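Local coordinates for protein malic enzyme (Entamoeba histolytica, PDB 3NV9) that probably catalyses the oxidative decarboxylation of malate to pyruvate with a nicotinamide adenine dinucleotide as electron acceptor, working as a dimer, at residues E118-L123 with N166-S171; P189-D194 with P364-G369; I135-K140 with I152-R157. One frame throughout, in Å; residues are numbered along the deposited sequence.

Overall arrangement
All three contacts are buried and reach the same four-stranded parallel sheet, but at different depths. Contacts 1 and 2 lie about 8 and 9 Å from the centre of the chain (measured from their own centres) and touch each other through neighbouring strands 164-167 and 190-192. Contact 1 is polar: a lysine meets a glutamate around water and glycerol at the strand ends. Contact 2 is apolar, setting an edge-strand tryptophan against helix 363-372 from the nucleotide-binding part of the chain. Contact 3, about 21 Å from the chain centre, is apolar too, but it packs strand 131-136 against helix 148-158 beside the second subunit, which also reaches contact 1.

Contact 1 (E118-L123 with N166-S171); sequences EGKALL and NLEDIS. With GOL (glycerol), chain N.
Lys-120 and Glu-168 approach from opposite directions, and the carboxylate settles alongside the last methylenes of the lysine. Glu-168 OE1 lies 3.5 Å from Lys-120 CD, while OE2 of Glu-168 faces the ammonium in a long salt bridge, 3.7 Å from Lys-120 NZ. Both chains start with CG anti to the carbonyl carbon and then bend at the second torsion (chi2 -79° in each). Beyond that bend the lysine is fully extended, which carries its NZ from the helix to the end of the strand. A lysine suits this place because its chain is long enough to span the gap with an apolar stem and a charged end. In the fold, helix 114-128 here flanks the parallel sheet of the N-terminal part. Glu-168 and Asp-169 lie near the end of strand 164-167, and Asp-193 and Asp-194, just past the neighbouring strand 190-192, bring further acids close. A water bridges the two charges where the direct pair is long: it accepts from Lys-120 NZ at 2.9 Å and lies 2.6 Å from Glu-168 OE2, to which it probably donates. Glycerol, probably from the crystallisation liquor, occupies the same polar pocket; its O1 donates to Asp-169 OD1 at 3.0 Å and receives a weak bond from Lys-120 NZ at 3.3 Å. The ammonium is also hydrogen-bonded to the hydroxyl of Tyr-65 of the second subunit, which helps fix where NZ sits.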
ATOM      1  N   GLU A 118      -5.162   6.400   6.850  1.00 17.73           N
ATOM      2  CA  GLU A 118      -6.125   5.413   6.316  1.00 18.55           C
ATOM      3  C   GLU A 118      -7.489   6.042   5.898  1.00 19.05           C
ATOM      4  O   GLU A 118      -8.087   5.643   4.925  1.00 18.44           O
ATOM      5  CB  GLU A 118      -6.304   4.232   7.298  1.00 17.83           C
ATOM      6  CG  GLU A 118      -6.770   3.037   6.581  1.00 18.96           C
ATOM      7  CD  GLU A 118      -6.976   1.826   7.439  1.00 20.46           C
ATOM      8  OE1 GLU A 118      -7.618   0.844   6.948  1.00 20.40           O
ATOM      9  OE2 GLU A 118      -6.529   1.853   8.590  1.00 22.91           O
ATOM     10  N   GLY A 119      -7.978   7.024   6.657  1.00 19.71           N
ATOM     11  CA  GLY A 119      -9.199   7.744   6.293  1.00 19.33           C
ATOM     12  C   GLY A 119      -8.972   8.516   5.010  1.00 19.16           C
ATOM     13  O   GLY A 119      -9.845   8.552   4.162  1.00 18.92           O
ATOM     14  N   LYS A 120      -7.791   9.113   4.851  1.00 19.84           N
ATOM     15  CA  LYS A 120      -7.435   9.800   3.571  1.00 20.16           C
ATOM     16  C   LYS A 120      -7.429   8.789   2.420  1.00 20.72           C
ATOM     17  O   LYS A 120      -7.935   9.076   1.359  1.00 21.02           O
ATOM     18  CB  LYS A 120      -6.028  10.480   3.595  1.00 19.92           C
ATOM     19  CG  LYS A 120      -5.770  11.545   4.662  1.00 19.54           C
ATOM     20  CD  LYS A 120      -6.389  12.879   4.282  1.00 21.10           C
ATOM     21  CE  LYS A 120      -5.973  13.914   5.363  1.00 21.06           C
ATOM     22  NZ  LYS A 120      -6.534  15.310   5.030  1.00 17.77           N
ATOM     23  N   ALA A 121      -6.845   7.614   2.641  1.00 19.82           N
ATOM     24  CA  ALA A 121      -6.759   6.658   1.566  1.00 20.48           C
ATOM     25  C   ALA A 121      -8.172   6.203   1.246  1.00 21.97           C
ATOM     26  O   ALA A 121      -8.460   5.992   0.079  1.00 21.56           O
ATOM     27  CB  ALA A 121      -5.936   5.470   1.971  1.00 20.14           C
ATOM     28  N   LEU A 122      -9.013   5.988   2.299  1.00 21.02           N
ATOM     29  CA  LEU A 122     -10.402   5.540   2.126  1.00 19.56           C
ATOM     30  C   LEU A 122     -11.119   6.573   1.213  1.00 19.58           C
ATOM     31  O   LEU A 122     -11.795   6.200   0.220  1.00 18.57           O
ATOM     32  CB  LEU A 122     -11.137   5.425   3.486  1.00 17.97           C
ATOM     33  CG  LEU A 122     -12.684   5.328   3.405  1.00 18.42           C
ATOM     34  CD1 LEU A 122     -13.127   3.929   2.812  1.00 15.18           C
ATOM     35  CD2 LEU A 122     -13.453   5.589   4.736  1.00 11.40           C
ATOM     36  N   LEU A 123     -10.897   7.857   1.508  1.00 18.63           N
ATOM     37  CA  LEU A 123     -11.553   8.939   0.718  1.00 19.26           C
ATOM     38  C   LEU A 123     -11.028   9.078  -0.705  1.00 19.05           C
ATOM     39  O   LEU A 123     -11.750   9.487  -1.618  1.00 16.82           O
ATOM     40  CB  LEU A 123     -11.424  10.292   1.409  1.00 18.70           C
ATOM     41  CG  LEU A 123     -12.096  10.456   2.767  1.00 21.23           C
ATOM     42  CD1 LEU A 123     -11.751  11.855   3.403  1.00 15.10           C
ATOM     43  CD2 LEU A 123     -13.621  10.165   2.712  1.00 12.16           C
ATOM     44  N   ASN A 166       1.362  11.951  -1.693  1.00 21.20           N
ATOM     45  CA  ASN A 166       0.493  12.862  -0.991  1.00 21.30           C
ATOM     46  C   ASN A 166       1.001  13.017   0.431  1.00 21.46           C
ATOM     47  O   ASN A 166       0.623  12.256   1.338  1.00 22.05           O
ATOM     48  CB  ASN A 166      -0.954  12.320  -1.098  1.00 21.13           C
ATOM     49  CG  ASN A 166      -1.939  13.066  -0.222  1.00 21.11           C
ATOM     50  OD1 ASN A 166      -2.231  12.605   0.895  1.00 21.56           O
ATOM     51  ND2 ASN A 166      -2.473  14.200  -0.709  1.00 15.75           N
ATOM     52  N   LEU A 167       1.883  13.991   0.627  1.00 21.69           N
ATOM     53  CA  LEU A 167       2.416  14.302   1.972  1.00 21.76           C
ATOM     54  C   LEU A 167       1.290  14.795   2.867  1.00 21.78           C
ATOM     55  O   LEU A 167       0.461  15.591   2.443  1.00 22.38           O
ATOM     56  CB  LEU A 167       3.536  15.372   1.909  1.00 22.27           C
ATOM     57  CG  LEU A 167       4.729  15.126   0.945  1.00 20.89           C
ATOM     58  CD1 LEU A 167       5.483  16.408   0.632  1.00 18.70           C
ATOM     59  CD2 LEU A 167       5.698  14.058   1.526  1.00 21.31           C
ATOM     60  N   GLU A 168       1.264  14.329   4.105  1.00 21.90           N
ATOM     61  CA  GLU A 168       0.312  14.819   5.087  1.00 22.65           C
ATOM     62  C   GLU A 168       0.994  15.048   6.458  1.00 23.53           C
ATOM     63  O   GLU A 168       1.865  14.252   6.844  1.00 21.92           O
ATOM     64  CB  GLU A 168      -0.776  13.744   5.302  1.00 23.26           C
ATOM     65  CG  GLU A 168      -1.672  13.406   4.101  1.00 23.50           C
ATOM     66  CD  GLU A 168      -2.764  14.434   3.881  1.00 25.64           C
ATOM     67  OE1 GLU A 168      -3.520  14.236   2.910  1.00 27.99           O
ATOM     68  OE2 GLU A 168      -2.876  15.429   4.675  1.00 25.89           O
ATOM     69  N   ASP A 169       0.513  16.059   7.197  1.00 23.51           N
ATOM     70  CA  ASP A 169       0.636  16.107   8.661  1.00 24.80           C
ATOM     71  C   ASP A 169       2.123  16.004   9.110  1.00 24.72           C
ATOM     72  O   ASP A 169       2.506  15.198   9.974  1.00 24.47           O
ATOM     73  CB  ASP A 169      -0.239  15.011   9.287  1.00 25.16           C
ATOM     74  CG  ASP A 169      -1.745  15.267   9.127  1.00 27.48           C
ATOM     75  OD1 ASP A 169      -2.136  16.203   8.410  1.00 30.39           O
ATOM     76  OD2 ASP A 169      -2.571  14.518   9.715  1.00 32.08           O
ATOM     77  N   ILE A 170       2.939  16.813   8.447  1.00 24.46           N
ATOM     78  CA  ILE A 170       4.345  17.000   8.732  1.00 25.40           C
ATOM     79  C   ILE A 170       4.491  18.435   9.268  1.00 26.04           C
ATOM     80  O   ILE A 170       3.995  19.413   8.672  1.00 25.65           O
ATOM     81  CB  ILE A 170       5.202  16.800   7.453  1.00 24.63           C
ATOM     82  CG1 ILE A 170       4.854  15.448   6.817  1.00 23.06           C
ATOM     83  CG2 ILE A 170       6.690  16.972   7.740  1.00 22.76           C
ATOM     84  CD1 ILE A 170       5.745  15.001   5.654  1.00 23.52           C
ATOM     85  N   SER A 171       5.162  18.543  10.408  1.00 26.19           N
ATOM     86  CA  SER A 171       5.389  19.824  11.076  1.00 26.62           C
ATOM     87  C   SER A 171       6.185  20.817  10.222  1.00 26.41           C
ATOM     88  O   SER A 171       7.004  20.419   9.392  1.00 26.71           O
ATOM     89  CB  SER A 171       6.169  19.556  12.350  1.00 26.93           C
ATOM     90  OG  SER A 171       7.473  19.116  11.987  1.00 28.33           O
TER
HETATM   91  C1  GOL N 497      -6.235  15.469   8.772  0.50 43.43           C
HETATM   92  O1  GOL N 497      -5.117  15.829   7.978  1.00 44.52           O
HETATM   93  C2  GOL N 497      -7.590  15.457   8.051  1.00 42.68           C
HETATM   94  O2  GOL N 497      -8.505  14.632   8.752  1.00 41.57           O
HETATM   95  C3  GOL N 497      -8.149  16.884   7.858  1.00 43.25           C
HETATM   96  O3  GOL N 497      -7.232  17.683   7.088  1.00 43.34           O
HETATM   97  O   HOH W   1      -4.411  17.070   5.926  1.00 33.40           O

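Contact 2 (P189-D194 with P364-G369); sequences PVWHDD and PGILKG
Trp-191 has its six-membered ring overlapped by Ile-366, whose CG2 sits over one face, 4.2 Å from the ring centroid and 25° off the normal, a CH-pi contact. The tryptophan stands on strand 190-192, the edge strand of the four-stranded parallel sheet, whereas Ile-366 belongs to helix 363-372 within the nucleotide-binding, Rossmann-type part of the chain; the contact thus joins two regions far apart in sequence. Trp-191 CG takes the crowded position between backbone N and carbonyl carbon (chi1 87°), and the indole extends toward the helix. The two side chains cross at about a right angle, and Ile-366 also brings its other branch to the ring, with CD1 3.8 Å from Trp-191 CH2. A branched aliphatic residue suits the place because one methyl can rest over the ring while the other reaches its outer carbons. Ile-378 touches both residues, and Val-421 of helix 413-428 packs on Ile-366. On the ring's opposite face lies Asp-193 CA, 4.1 Å above the plane and offset toward the rim. At the pyrrole end, Leu-367 comes in at a slant, its CD2 3.7 Å from Trp-191 NE1.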
ATOM      1  N   PRO A 189       4.576  13.557  -9.410  1.00 25.13           N
ATOM      2  CA  PRO A 189       4.136  14.699  -8.629  1.00 25.04           C
ATOM      3  C   PRO A 189       4.119  14.451  -7.111  1.00 24.50           C
ATOM      4  O   PRO A 189       3.567  13.435  -6.647  1.00 22.75           O
ATOM      5  CB  PRO A 189       2.681  14.921  -9.113  1.00 24.76           C
ATOM      6  CG  PRO A 189       2.254  13.607  -9.588  1.00 24.58           C
ATOM      7  CD  PRO A 189       3.501  13.043 -10.268  1.00 24.94           C
ATOM      8  N   VAL A 190       4.700  15.412  -6.376  1.00 23.81           N
ATOM      9  CA  VAL A 190       4.710  15.441  -4.927  1.00 24.58           C
ATOM     10  C   VAL A 190       4.113  16.748  -4.435  1.00 24.88           C
ATOM     11  O   VAL A 190       4.483  17.830  -4.903  1.00 25.82           O
ATOM     12  CB  VAL A 190       6.170  15.298  -4.359  1.00 24.92           C
ATOM     13  CG1 VAL A 190       6.198  15.342  -2.801  1.00 23.19           C
ATOM     14  CG2 VAL A 190       6.736  14.021  -4.851  1.00 23.31           C
ATOM     15  N   TRP A 191       3.193  16.653  -3.493  1.00 24.34           N
ATOM     16  CA  TRP A 191       2.546  17.845  -2.978  1.00 24.18           C
ATOM     17  C   TRP A 191       2.257  17.572  -1.512  1.00 23.80           C
ATOM     18  O   TRP A 191       2.421  16.456  -1.056  1.00 23.91           O
ATOM     19  CB  TRP A 191       1.294  18.185  -3.810  1.00 23.66           C
ATOM     20  CG  TRP A 191       0.038  17.522  -3.383  1.00 24.46           C
ATOM     21  CD1 TRP A 191      -0.115  16.214  -3.029  1.00 23.02           C
ATOM     22  CD2 TRP A 191      -1.279  18.126  -3.283  1.00 23.96           C
ATOM     23  NE1 TRP A 191      -1.444  15.967  -2.707  1.00 23.96           N
ATOM     24  CE2 TRP A 191      -2.164  17.130  -2.835  1.00 23.81           C
ATOM     25  CE3 TRP A 191      -1.785  19.419  -3.515  1.00 26.15           C
ATOM     26  CZ2 TRP A 191      -3.532  17.383  -2.625  1.00 23.68           C
ATOM     27  CZ3 TRP A 191      -3.150  19.668  -3.317  1.00 20.93           C
ATOM     28  CH2 TRP A 191      -3.995  18.660  -2.875  1.00 21.18           C
ATOM     29  N   HIS A 192       1.839  18.589  -0.784  1.00 24.87           N
ATOM     30  CA  HIS A 192       1.590  18.473   0.633  1.00 25.44           C
ATOM     31  C   HIS A 192       0.110  18.927   0.832  1.00 24.96           C
ATOM     32  O   HIS A 192      -0.245  20.079   0.621  1.00 25.14           O
ATOM     33  CB  HIS A 192       2.686  19.263   1.406  1.00 25.80           C
ATOM     34  CG  HIS A 192       2.474  19.368   2.896  1.00 27.28           C
ATOM     35  ND1 HIS A 192       1.694  18.497   3.620  1.00 29.97           N
ATOM     36  CD2 HIS A 192       2.996  20.220   3.802  1.00 27.41           C
ATOM     37  CE1 HIS A 192       1.696  18.840   4.900  1.00 27.83           C
ATOM     38  NE2 HIS A 192       2.486  19.884   5.036  1.00 31.10           N
ATOM     39  N   ASP A 193      -0.763  17.961   1.143  1.00 24.53           N
ATOM     40  CA  ASP A 193      -2.203  18.169   1.182  1.00 24.03           C
ATOM     41  C   ASP A 193      -2.520  19.343   2.102  1.00 24.12           C
ATOM     42  O   ASP A 193      -3.303  20.204   1.739  1.00 23.65           O
ATOM     43  CB  ASP A 193      -2.872  16.881   1.688  1.00 24.47           C
ATOM     44  CG  ASP A 193      -4.399  16.842   1.490  1.00 24.44           C
ATOM     45  OD1 ASP A 193      -4.952  17.697   0.760  1.00 23.09           O
ATOM     46  OD2 ASP A 193      -5.040  15.955   2.119  1.00 19.77           O
ATOM     47  N   ASP A 194      -1.899  19.395   3.283  1.00 23.54           N
ATOM     48  CA  ASP A 194      -2.111  20.548   4.193  1.00 24.54           C
ATOM     49  C   ASP A 194      -1.712  21.915   3.623  1.00 23.21           C
ATOM     50  O   ASP A 194      -2.153  22.929   4.141  1.00 23.35           O
ATOM     51  CB  ASP A 194      -1.351  20.346   5.484  1.00 24.76           C
ATOM     52  CG  ASP A 194      -1.742  19.107   6.146  1.00 26.29           C
ATOM     53  OD1 ASP A 194      -2.761  19.124   6.876  1.00 28.44           O
ATOM     54  OD2 ASP A 194      -1.035  18.109   5.923  1.00 29.04           O
ATOM     55  N   PRO A 364      -9.330  14.669  -3.651  1.00 17.13           N
ATOM     56  CA  PRO A 364      -9.657  13.548  -4.559  1.00 16.38           C
ATOM     57  C   PRO A 364      -9.638  14.002  -6.012  1.00 16.06           C
ATOM     58  O   PRO A 364      -9.136  13.273  -6.904  1.00 15.31           O
ATOM     59  CB  PRO A 364     -11.063  13.111  -4.115  1.00 14.56           C
ATOM     60  CG  PRO A 364     -11.131  13.558  -2.681  1.00 15.28           C
ATOM     61  CD  PRO A 364     -10.345  14.846  -2.608  1.00 16.95           C
ATOM     62  N   GLY A 365     -10.124  15.212  -6.217  1.00 17.13           N
ATOM     63  CA  GLY A 365     -10.230  15.823  -7.550  1.00 19.23           C
ATOM     64  C   GLY A 365      -8.880  16.312  -8.037  1.00 19.44           C
ATOM     65  O   GLY A 365      -8.509  16.048  -9.163  1.00 20.14           O
ATOM     66  N   ILE A 366      -8.125  16.999  -7.184  1.00 19.97           N
ATOM     67  CA  ILE A 366      -6.746  17.404  -7.568  1.00 21.02           C
ATOM     68  C   ILE A 366      -5.850  16.218  -8.001  1.00 21.36           C
ATOM     69  O   ILE A 366      -5.303  16.211  -9.100  1.00 20.99           O
ATOM     70  CB  ILE A 366      -6.098  18.295  -6.475  1.00 20.73           C
ATOM     71  CG1 ILE A 366      -6.893  19.578  -6.331  1.00 22.01           C
ATOM     72  CG2 ILE A 366      -4.635  18.656  -6.788  1.00 21.49           C
ATOM     73  CD1 ILE A 366      -6.618  20.377  -4.979  1.00 25.85           C
ATOM     74  N   LEU A 367      -5.709  15.219  -7.145  1.00 20.75           N
ATOM     75  CA  LEU A 367      -4.865  14.101  -7.475  1.00 21.60           C
ATOM     76  C   LEU A 367      -5.413  13.367  -8.716  1.00 22.26           C
ATOM     77  O   LEU A 367      -4.647  12.920  -9.567  1.00 22.62           O
ATOM     78  CB  LEU A 367      -4.752  13.121  -6.273  1.00 20.17           C
ATOM     79  CG  LEU A 367      -3.944  13.713  -5.100  1.00 23.48           C
ATOM     80  CD1 LEU A 367      -4.297  13.145  -3.726  1.00 18.26           C
ATOM     81  CD2 LEU A 367      -2.414  13.573  -5.382  1.00 19.43           C
ATOM     82  N   LYS A 368      -6.719  13.166  -8.794  1.00 22.11           N
ATOM     83  CA  LYS A 368      -7.218  12.358  -9.870  1.00 23.76           C
ATOM     84  C   LYS A 368      -6.850  13.060 -11.197  1.00 24.75           C
ATOM     85  O   LYS A 368      -6.407  12.419 -12.155  1.00 23.91           O
ATOM     86  CB  LYS A 368      -8.749  12.161  -9.775  1.00 23.36           C
ATOM     87  CG  LYS A 368      -9.308  11.186 -10.819  1.00 22.08           C
ATOM     88  CD  LYS A 368      -8.795   9.755 -10.623  1.00 22.40           C
ATOM     89  CE  LYS A 368      -9.395   8.775 -11.633  1.00 18.43           C
ATOM     90  NZ  LYS A 368      -8.714   7.469 -11.508  1.00 20.86           N
ATOM     91  N   GLY A 369      -7.038  14.382 -11.228  1.00 25.55           N
ATOM     92  CA  GLY A 369      -6.751  15.169 -12.426  1.00 26.84           C
ATOM     93  C   GLY A 369      -5.286  15.020 -12.762  1.00 27.97           C
ATOM     94  O   GLY A 369      -4.908  14.768 -13.941  1.00 28.34           O
TER

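Contact 3 (I135-K140 with I152-R157); sequences ICIDSK and IEFVQR
Phe-154 lays its ring against Ile-137 and Ile-135, closing helix 148-158 onto strand 131-136 and the loop after it. The helix belongs to a beta-alpha-beta crossover that leaves strand 131-136 and returns through strand 164-167, two places away in the parallel sheet. From the helix, Phe-154 CB points toward the strand, and CG continues anti to the backbone N (chi1 179°). CG itself meets Ile-137 CD1 at 4.2 Å. Farther out, CE1 and CE2 each come within van der Waals range of Ile-137 CG2, and at the tip CZ of Phe-154 is 3.4 Å from that same methyl. Ile-137 CG2 stands over the ring face, 3.7 Å from its centroid and 22° off the normal. The second isoleucine approaches obliquely, Ile-135 CG2 lying 3.7 Å from Phe-154 CE2. Beta-branched isoleucines fit here, since each offers a methyl on CB close to the backbone, where the flat ring can rest. Two charged pairs close within their own segments: Asp-138 OD1 accepts from Lys-140 N at 2.8 Å, an Asx turn, and from Lys-140 NZ on the opposite face of the carboxylate plane. On the helix, Arg-157 NH2 grips Glu-153 OE2 at 2.7 Å, while Arg-157 NH1 bonds to Asp-138 O and Lys-140 O of the second subunit. Helix and strand therefore meet through dispersion and a CH-pi contact, with no hydrogen bond between the two segments, and directional bonds serve the turn, the helix surface and the dimer interface instead.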
ATOM      1  N   ILE A 135       1.250   5.571   4.331  1.00 21.71           N
ATOM      2  CA  ILE A 135       2.682   5.260   4.528  1.00 20.00           C
ATOM      3  C   ILE A 135       3.172   6.076   5.684  1.00 20.04           C
ATOM      4  O   ILE A 135       3.628   7.175   5.493  1.00 20.13           O
ATOM      5  CB  ILE A 135       3.516   5.609   3.294  1.00 20.80           C
ATOM      6  CG1 ILE A 135       2.983   4.882   2.055  1.00 19.99           C
ATOM      7  CG2 ILE A 135       5.036   5.280   3.484  1.00 16.64           C
ATOM      8  CD1 ILE A 135       3.366   3.406   1.974  1.00 14.22           C
ATOM      9  N   CYS A 136       3.006   5.555   6.896  1.00 21.38           N
ATOM     10  CA  CYS A 136       3.433   6.248   8.154  1.00 21.28           C
ATOM     11  C   CYS A 136       4.864   5.830   8.545  1.00 21.42           C
ATOM     12  O   CYS A 136       5.153   4.661   8.707  1.00 21.54           O
ATOM     13  CB  CYS A 136       2.450   5.945   9.290  1.00 20.91           C
ATOM     14  SG  CYS A 136       0.946   6.843   9.073  1.00 23.71           S
ATOM     15  N   ILE A 137       5.765   6.794   8.640  1.00 22.54           N
ATOM     16  CA  ILE A 137       7.182   6.493   8.808  1.00 22.67           C
ATOM     17  C   ILE A 137       7.712   7.159  10.033  1.00 22.32           C
ATOM     18  O   ILE A 137       7.139   8.137  10.526  1.00 21.57           O
ATOM     19  CB  ILE A 137       8.016   6.993   7.634  1.00 22.90           C
ATOM     20  CG1 ILE A 137       8.089   8.557   7.632  1.00 24.43           C
ATOM     21  CG2 ILE A 137       7.501   6.365   6.306  1.00 23.57           C
ATOM     22  CD1 ILE A 137       8.923   9.183   6.450  1.00 23.96           C
ATOM     23  N   ASP A 138       8.825   6.628  10.518  1.00 22.41           N
ATOM     24  CA  ASP A 138       9.585   7.313  11.559  1.00 22.87           C
ATOM     25  C   ASP A 138      10.565   8.235  10.869  1.00 22.88           C
ATOM     26  O   ASP A 138      11.389   7.799  10.045  1.00 21.34           O
ATOM     27  CB  ASP A 138      10.337   6.301  12.412  1.00 22.34           C
ATOM     28  CG  ASP A 138      11.047   6.966  13.625  1.00 26.46           C
ATOM     29  OD1 ASP A 138      11.058   8.221  13.762  1.00 25.13           O
ATOM     30  OD2 ASP A 138      11.553   6.210  14.472  1.00 27.03           O
ATOM     31  N   SER A 139      10.515   9.526  11.162  1.00 24.06           N
ATOM     32  CA  SER A 139      11.553  10.404  10.535  1.00 24.45           C
ATOM     33  C   SER A 139      12.684  10.827  11.531  1.00 26.42           C
ATOM     34  O   SER A 139      13.453  11.735  11.239  1.00 27.61           O
ATOM     35  CB  SER A 139      10.912  11.621   9.894  1.00 22.48           C
ATOM     36  OG  SER A 139      10.449  12.526  10.906  1.00 22.28           O
ATOM     37  N   LYS A 140      12.778  10.185  12.699  1.00 28.31           N
ATOM     38  CA  LYS A 140      13.679  10.671  13.779  1.00 28.84           C
ATOM     39  C   LYS A 140      15.055  10.260  13.474  1.00 30.12           C
ATOM     40  O   LYS A 140      15.279   9.149  12.970  1.00 31.15           O
ATOM     41  CB  LYS A 140      13.297  10.148  15.168  1.00 27.90           C
ATOM     42  CG  LYS A 140      12.122  10.948  15.759  1.00 28.93           C
ATOM     43  CD  LYS A 140      11.730  10.498  17.150  1.00 31.39           C
ATOM     44  CE  LYS A 140      11.565   8.955  17.263  1.00 33.60           C
ATOM     45  NZ  LYS A 140      10.408   8.417  16.468  1.00 32.88           N
ATOM     46  N   ILE A 152      12.996  13.165   2.910  1.00 26.42           N
ATOM     47  CA  ILE A 152      13.401  13.361   1.493  1.00 27.13           C
ATOM     48  C   ILE A 152      13.979  12.102   0.879  1.00 27.26           C
ATOM     49  O   ILE A 152      13.587  11.680  -0.227  1.00 27.37           O
ATOM     50  CB  ILE A 152      14.381  14.552   1.331  1.00 26.52           C
ATOM     51  CG1 ILE A 152      13.606  15.843   1.588  1.00 27.85           C
ATOM     52  CG2 ILE A 152      14.923  14.588  -0.037  1.00 25.33           C
ATOM     53  CD1 ILE A 152      14.458  17.109   1.856  1.00 27.01           C
ATOM     54  N   GLU A 153      14.907  11.493   1.616  1.00 27.72           N
ATOM     55  CA  GLU A 153      15.590  10.280   1.146  1.00 27.38           C
ATOM     56  C   GLU A 153      14.572   9.159   0.960  1.00 26.86           C
ATOM     57  O   GLU A 153      14.609   8.426  -0.055  1.00 26.64           O
ATOM     58  CB  GLU A 153      16.726   9.839   2.122  1.00 26.89           C
ATOM     59  CG  GLU A 153      17.392   8.519   1.699  1.00 27.01           C
ATOM     60  CD  GLU A 153      18.577   8.108   2.610  1.00 31.48           C
ATOM     61  OE1 GLU A 153      18.872   8.785   3.610  1.00 29.46           O
ATOM     62  OE2 GLU A 153      19.209   7.092   2.312  1.00 30.96           O
ATOM     63  N   PHE A 154      13.680   9.035   1.957  1.00 26.65           N
ATOM     64  CA  PHE A 154      12.665   7.970   2.005  1.00 25.23           C
ATOM     65  C   PHE A 154      11.763   8.013   0.763  1.00 24.47           C
ATOM     66  O   PHE A 154      11.587   7.028   0.058  1.00 23.41           O
ATOM     67  CB  PHE A 154      11.818   8.053   3.305  1.00 25.03           C
ATOM     68  CG  PHE A 154      10.767   6.996   3.387  1.00 23.99           C
ATOM     69  CD1 PHE A 154      11.016   5.818   4.051  1.00 23.26           C
ATOM     70  CD2 PHE A 154       9.518   7.175   2.760  1.00 25.33           C
ATOM     71  CE1 PHE A 154      10.047   4.802   4.102  1.00 23.82           C
ATOM     72  CE2 PHE A 154       8.518   6.166   2.803  1.00 23.79           C
ATOM     73  CZ  PHE A 154       8.789   4.975   3.458  1.00 24.21           C
ATOM     74  N   VAL A 155      11.229   9.184   0.498  1.00 24.14           N
ATOM     75  CA  VAL A 155      10.303   9.364  -0.592  1.00 23.56           C
ATOM     76  C   VAL A 155      10.984   9.130  -1.933  1.00 24.90           C
ATOM     77  O   VAL A 155      10.397   8.470  -2.814  1.00 23.97           O
ATOM     78  CB  VAL A 155       9.616  10.760  -0.486  1.00 22.98           C
ATOM     79  CG1 VAL A 155       8.740  11.057  -1.714  1.00 21.45           C
ATOM     80  CG2 VAL A 155       8.804  10.807   0.745  1.00 20.27           C
ATOM     81  N   GLN A 156      12.219   9.652  -2.071  1.00 25.67           N
ATOM     82  CA  GLN A 156      13.069   9.388  -3.252  1.00 26.87           C
ATOM     83  C   GLN A 156      13.299   7.897  -3.539  1.00 27.13           C
ATOM     84  O   GLN A 156      13.358   7.471  -4.700  1.00 26.69           O
ATOM     85  CB  GLN A 156      14.409  10.153  -3.167  1.00 27.63           C
ATOM     86  CG  GLN A 156      14.263  11.681  -3.498  1.00 29.96           C
ATOM     87  CD  GLN A 156      15.500  12.551  -3.145  1.00 36.32           C
ATOM     88  OE1 GLN A 156      16.536  12.053  -2.661  1.00 39.15           O
ATOM     89  NE2 GLN A 156      15.384  13.853  -3.380  1.00 34.24           N
ATOM     90  N   ARG A 157      13.376   7.089  -2.485  1.00 26.77           N
ATOM     91  CA  ARG A 157      13.538   5.652  -2.675  1.00 26.03           C
ATOM     92  C   ARG A 157      12.225   4.951  -3.062  1.00 26.11           C
ATOM     93  O   ARG A 157      12.239   4.011  -3.878  1.00 25.76           O
ATOM     94  CB  ARG A 157      14.146   5.025  -1.435  1.00 26.45           C
ATOM     95  CG  ARG A 157      15.611   5.447  -1.174  1.00 26.96           C
ATOM     96  CD  ARG A 157      16.292   4.544  -0.133  1.00 30.55           C
ATOM     97  NE  ARG A 157      17.570   5.131   0.296  1.00 32.44           N
ATOM     98  CZ  ARG A 157      18.710   5.103  -0.415  1.00 33.48           C
ATOM     99  NH1 ARG A 157      18.755   4.479  -1.595  1.00 30.64           N
ATOM    100  NH2 ARG A 157      19.805   5.714   0.047  1.00 28.72           N
TER